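Local coordinates for UPF0678 fatty acid-binding protein-like protein ERS007657_00996 (Mycobacterium tuberculosis, PDB 6R3W) that binds one heme b in a beta-barrel and probably isomerises peroxynitrite to nitrate, helping to detoxify reactive nitrogen and oxygen species, at residues D137-L143 / L156-R162. Sequence-based numbering, arbitrary orientation. Where two conformers were deposited one is given.
With HEM (protoporphyrin IX containing Fe), chain B.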
loop_
_atom_site.group_PDB
_atom_site.type_symbol
_atom_site.label_atom_id
_atom_site.label_comp_id
_atom_site.label_asym_id
_atom_site.label_seq_id
_atom_site.Cartn_x
_atom_site.Cartn_y
_atom_site.Cartn_z
ATOM N N ASP A 137 0.220 -11.410 -13.043
ATOM C CA ASP A 137 1.094 -10.243 -13.287
ATOM C C ASP A 137 0.322 -8.928 -13.107
ATOM O O ASP A 137 0.859 -7.888 -13.499
ATOM C CB ASP A 137 1.695 -10.295 -14.682
ATOM C CG ASP A 137 2.749 -11.370 -14.858
ATOM O OD1 ASP A 137 3.180 -11.969 -13.843
ATOM O OD2 ASP A 137 3.113 -11.626 -16.018
ATOM N N GLU A 138 -0.832 -8.959 -12.449
ATOM C CA GLU A 138 -1.658 -7.766 -12.169
ATOM C C GLU A 138 -1.717 -7.551 -10.660
ATOM O O GLU A 138 -2.206 -8.444 -9.953
ATOM C CB GLU A 138 -3.047 -7.965 -12.763
ATOM C CG GLU A 138 -3.980 -6.788 -12.559
ATOM C CD GLU A 138 -5.445 -7.147 -12.725
ATOM O OE1 GLU A 138 -5.981 -6.880 -13.798
ATOM O OE2 GLU A 138 -5.967 -7.897 -11.859
ATOM N N LEU A 139 -1.406 -6.342 -10.224
ATOM C CA LEU A 139 -1.571 -5.944 -8.811
ATOM C C LEU A 139 -2.578 -4.815 -8.754
ATOM O O LEU A 139 -2.369 -3.808 -9.439
ATOM C CB LEU A 139 -0.225 -5.510 -8.238
ATOM C CG LEU A 139 -0.224 -5.134 -6.752
ATOM C CD1 LEU A 139 1.192 -5.206 -6.208
ATOM C CD2 LEU A 139 -0.823 -3.754 -6.500
ATOM N N SER A 140 -3.692 -5.026 -8.072
ATOM C CA SER A 140 -4.683 -3.946 -7.937
ATOM C C SER A 140 -4.945 -3.644 -6.456
ATOM O O SER A 140 -4.833 -4.545 -5.622
ATOM C CB SER A 140 -5.933 -4.282 -8.690
ATOM O OG SER A 140 -6.520 -5.473 -8.222
ATOM N N TYR A 141 -5.379 -2.451 -6.160
ATOM C CA TYR A 141 -5.708 -2.126 -4.770
ATOM C C TYR A 141 -6.741 -1.019 -4.732
ATOM O O TYR A 141 -6.876 -0.217 -5.675
ATOM C CB TYR A 141 -4.461 -1.722 -3.990
ATOM C CG TYR A 141 -3.841 -0.412 -4.391
ATOM C CD1 TYR A 141 -4.339 0.796 -3.928
ATOM C CD2 TYR A 141 -2.754 -0.381 -5.255
ATOM C CE1 TYR A 141 -3.788 2.003 -4.323
ATOM C CE2 TYR A 141 -2.175 0.812 -5.648
ATOM C CZ TYR A 141 -2.699 2.015 -5.179
ATOM O OH TYR A 141 -2.161 3.209 -5.542
ATOM N N SER A 142 -7.380 -0.941 -3.583
ATOM C CA SER A 142 -8.112 0.260 -3.151
ATOM C C SER A 142 -7.668 0.647 -1.754
ATOM O O SER A 142 -7.321 -0.246 -0.943
ATOM C CB SER A 142 -9.608 0.083 -3.235
ATOM O OG SER A 142 -10.090 -0.766 -2.210
ATOM N N LEU A 143 -7.661 1.944 -1.502
ATOM C CA LEU A 143 -7.326 2.513 -0.187
ATOM C C LEU A 143 -8.479 3.386 0.248
ATOM O O LEU A 143 -8.896 4.269 -0.513
ATOM C CB LEU A 143 -5.996 3.274 -0.255
ATOM C CG LEU A 143 -5.556 3.937 1.048
ATOM C CD1 LEU A 143 -4.037 3.985 1.124
ATOM C CD2 LEU A 143 -6.143 5.331 1.189
ATOM N N LEU A 156 -8.152 6.242 -2.946
ATOM C CA LEU A 156 -7.316 5.794 -4.084
ATOM C C LEU A 156 -7.828 4.459 -4.604
ATOM O O LEU A 156 -8.203 3.602 -3.787
ATOM C CB LEU A 156 -5.858 5.606 -3.662
ATOM C CG LEU A 156 -5.188 6.756 -2.927
ATOM C CD1 LEU A 156 -3.899 6.248 -2.291
ATOM C CD2 LEU A 156 -4.907 7.937 -3.852
ATOM N N ALA A 157 -7.500 4.186 -5.854
ATOM C CA ALA A 157 -7.402 2.792 -6.341
ATOM C C ALA A 157 -6.538 2.775 -7.594
ATOM O O ALA A 157 -6.558 3.752 -8.353
ATOM C CB ALA A 157 -8.769 2.224 -6.591
ATOM N N ALA A 158 -5.811 1.690 -7.809
ATOM C CA ALA A 158 -4.900 1.615 -8.977
ATOM C C ALA A 158 -4.758 0.188 -9.451
ATOM O O ALA A 158 -5.078 -0.754 -8.702
ATOM C CB ALA A 158 -3.546 2.185 -8.633
ATOM N N VAL A 159 -4.272 0.058 -10.665
ATOM C CA VAL A 159 -3.905 -1.234 -11.267
ATOM C C VAL A 159 -2.484 -1.126 -11.794
ATOM O O VAL A 159 -2.200 -0.231 -12.614
ATOM C CB VAL A 159 -4.884 -1.650 -12.379
ATOM C CG1 VAL A 159 -4.536 -3.046 -12.910
ATOM C CG2 VAL A 159 -6.324 -1.586 -11.918
ATOM N N LEU A 160 -1.626 -2.018 -11.337
ATOM C CA LEU A 160 -0.202 -2.074 -11.735
ATOM C C LEU A 160 0.055 -3.409 -12.424
ATOM O O LEU A 160 -0.647 -4.397 -12.134
ATOM C CB LEU A 160 0.716 -1.932 -10.513
ATOM C CG LEU A 160 0.345 -0.868 -9.464
ATOM C CD1 LEU A 160 1.386 -0.839 -8.366
ATOM C CD2 LEU A 160 0.209 0.511 -10.091
ATOM N N HIS A 161 1.118 -3.459 -13.208
ATOM C CA HIS A 161 1.502 -4.689 -13.915
ATOM C C HIS A 161 2.969 -4.983 -13.658
ATOM O O HIS A 161 3.788 -4.050 -13.588
ATOM C CB HIS A 161 1.178 -4.588 -15.408
ATOM C CG HIS A 161 -0.295 -4.476 -15.692
ATOM N ND1 HIS A 161 -0.941 -3.257 -15.697
ATOM C CD2 HIS A 161 -1.274 -5.406 -15.664
ATOM C CE1 HIS A 161 -2.235 -3.448 -15.837
ATOM N NE2 HIS A 161 -2.465 -4.762 -15.823
ATOM N N ARG A 162 3.279 -6.265 -13.544
ATOM C CA ARG A 162 4.660 -6.728 -13.294
ATOM C C ARG A 162 5.554 -6.286 -14.460
ATOM O O ARG A 162 5.208 -6.569 -15.609
ATOM C CB ARG A 162 4.671 -8.243 -13.130
ATOM C CG ARG A 162 6.004 -8.795 -12.657
ATOM C CD ARG A 162 6.029 -10.310 -12.680
ATOM N NE ARG A 162 4.951 -10.930 -11.895
ATOM C CZ ARG A 162 4.936 -11.042 -10.566
ATOM N NH1 ARG A 162 5.985 -10.663 -9.864
ATOM N NH2 ARG A 162 3.898 -11.597 -9.959
HETATM C CHA HEM B . -5.193 14.868 -0.761
HETATM C CHB HEM B . -2.929 12.271 -4.109
HETATM C CHC HEM B . -2.034 8.767 -0.844
HETATM C CHD HEM B . -3.891 11.627 2.620
HETATM C C1A HEM B . -4.645 14.451 -1.947
HETATM C C2A HEM B . -4.614 15.243 -3.146
HETATM C C3A HEM B . -3.969 14.508 -4.077
HETATM C C4A HEM B . -3.617 13.271 -3.474
HETATM C CMA HEM B . -3.637 14.928 -5.481
HETATM C CAA HEM B . -5.185 16.631 -3.314
HETATM C CBA HEM B . -4.073 17.666 -3.440
HETATM C CGA HEM B . -3.250 17.698 -2.198
HETATM O O1A HEM B . -2.024 17.473 -2.269
HETATM O O2A HEM B . -3.777 17.993 -1.106
HETATM C C1B HEM B . -2.536 11.058 -3.513
HETATM C C2B HEM B . -1.819 10.034 -4.204
HETATM C C3B HEM B . -1.594 9.011 -3.299
HETATM C C4B HEM B . -2.143 9.483 -2.020
HETATM C CMB HEM B . -1.390 10.071 -5.652
HETATM C CAB HEM B . -0.965 7.685 -3.489
HETATM C CBB HEM B . -1.031 7.042 -4.638
HETATM C C1C HEM B . -2.425 9.266 0.400
HETATM C C2C HEM B . -2.250 8.604 1.636
HETATM C C3C HEM B . -2.711 9.445 2.614
HETATM C C4C HEM B . -3.272 10.596 1.956
HETATM C CMC HEM B . -1.660 7.239 1.785
HETATM C CAC HEM B . -2.638 9.297 4.085
HETATM C CBC HEM B . -1.533 8.858 4.700
HETATM C C1D HEM B . -4.453 12.715 1.964
HETATM C C2D HEM B . -5.134 13.809 2.670
HETATM C C3D HEM B . -5.483 14.704 1.744
HETATM C C4D HEM B . -5.042 14.162 0.441
HETATM C CMD HEM B . -5.320 13.934 4.158
HETATM C CAD HEM B . -5.816 16.140 2.036
HETATM C CBD HEM B . -7.261 16.341 2.073
HETATM C CGD HEM B . -7.568 17.797 2.437
HETATM O O1D HEM B . -6.760 18.784 2.448
HETATM O O2D HEM B . -8.662 17.984 2.748
HETATM N NA HEM B . -3.998 13.248 -2.182
HETATM N NB HEM B . -2.698 10.692 -2.226
HETATM N NC HEM B . -3.079 10.452 0.603
HETATM N ND HEM B . -4.406 12.971 0.616
HETATM FE FE HEM B . -3.638 11.842 -0.788
HETATM O O HOH W 1 -5.200 -5.427 -16.003
HETATM O O HOH W 2 -1.735 12.771 -0.433
#
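Tyr141 folds its ring across the neighbouring strand onto Ala158. Its CG sits between backbone N and carbonyl carbon (chi1 69°), which lays the ring over the partner strand at Ala158. Beyond CB, CD2 comes near Ala158 O, CE1 passes Leu156 CB at the ring edge, the amide N of Ala158 lies 4.0 Å above the ring plane over its centre, and CE2 and CZ rest on Ala158 CB. At the tip, OH approaches the same methyl, Ala158 CB, at 3.5 Å and hydrogen-bonds to Glu37 and Tyr35, so this buried hydroxyl is satisfied; Tyr132 stacks on the ring. Paired antiparallel backbones carry the contact, with Leu139–Leu160, Tyr141–Ala158 and Leu143–Leu156 as hydrogen-bonded pairs whose side chains share the barrel interior. Leu139 N to Leu160 O is 2.8 Å and nearly straight (171°). Leu143 and Leu156 lie side by side, CD1 to CD1 4.1 Å. Leu156 then reaches the porphyrin, CD1 standing 3.5 Å from heme CHC and CD2 3.5 Å from heme C3B. On the face that carries Glu138, Ser140, Val159 and His161, a water joins Glu138 OE1 and His161 NE2. At the far end, Arg162 NE forms a salt bridge with Asp137 OD1 (2.8 Å), approaching from above the carboxylate plane, while its NH2 reaches Pro14 O and Gly136 O. The arrangement is a beta-hairpin pairing of the last two strands in the ten-stranded antiparallel nitrobindin barrel, one end lining the heme cleft.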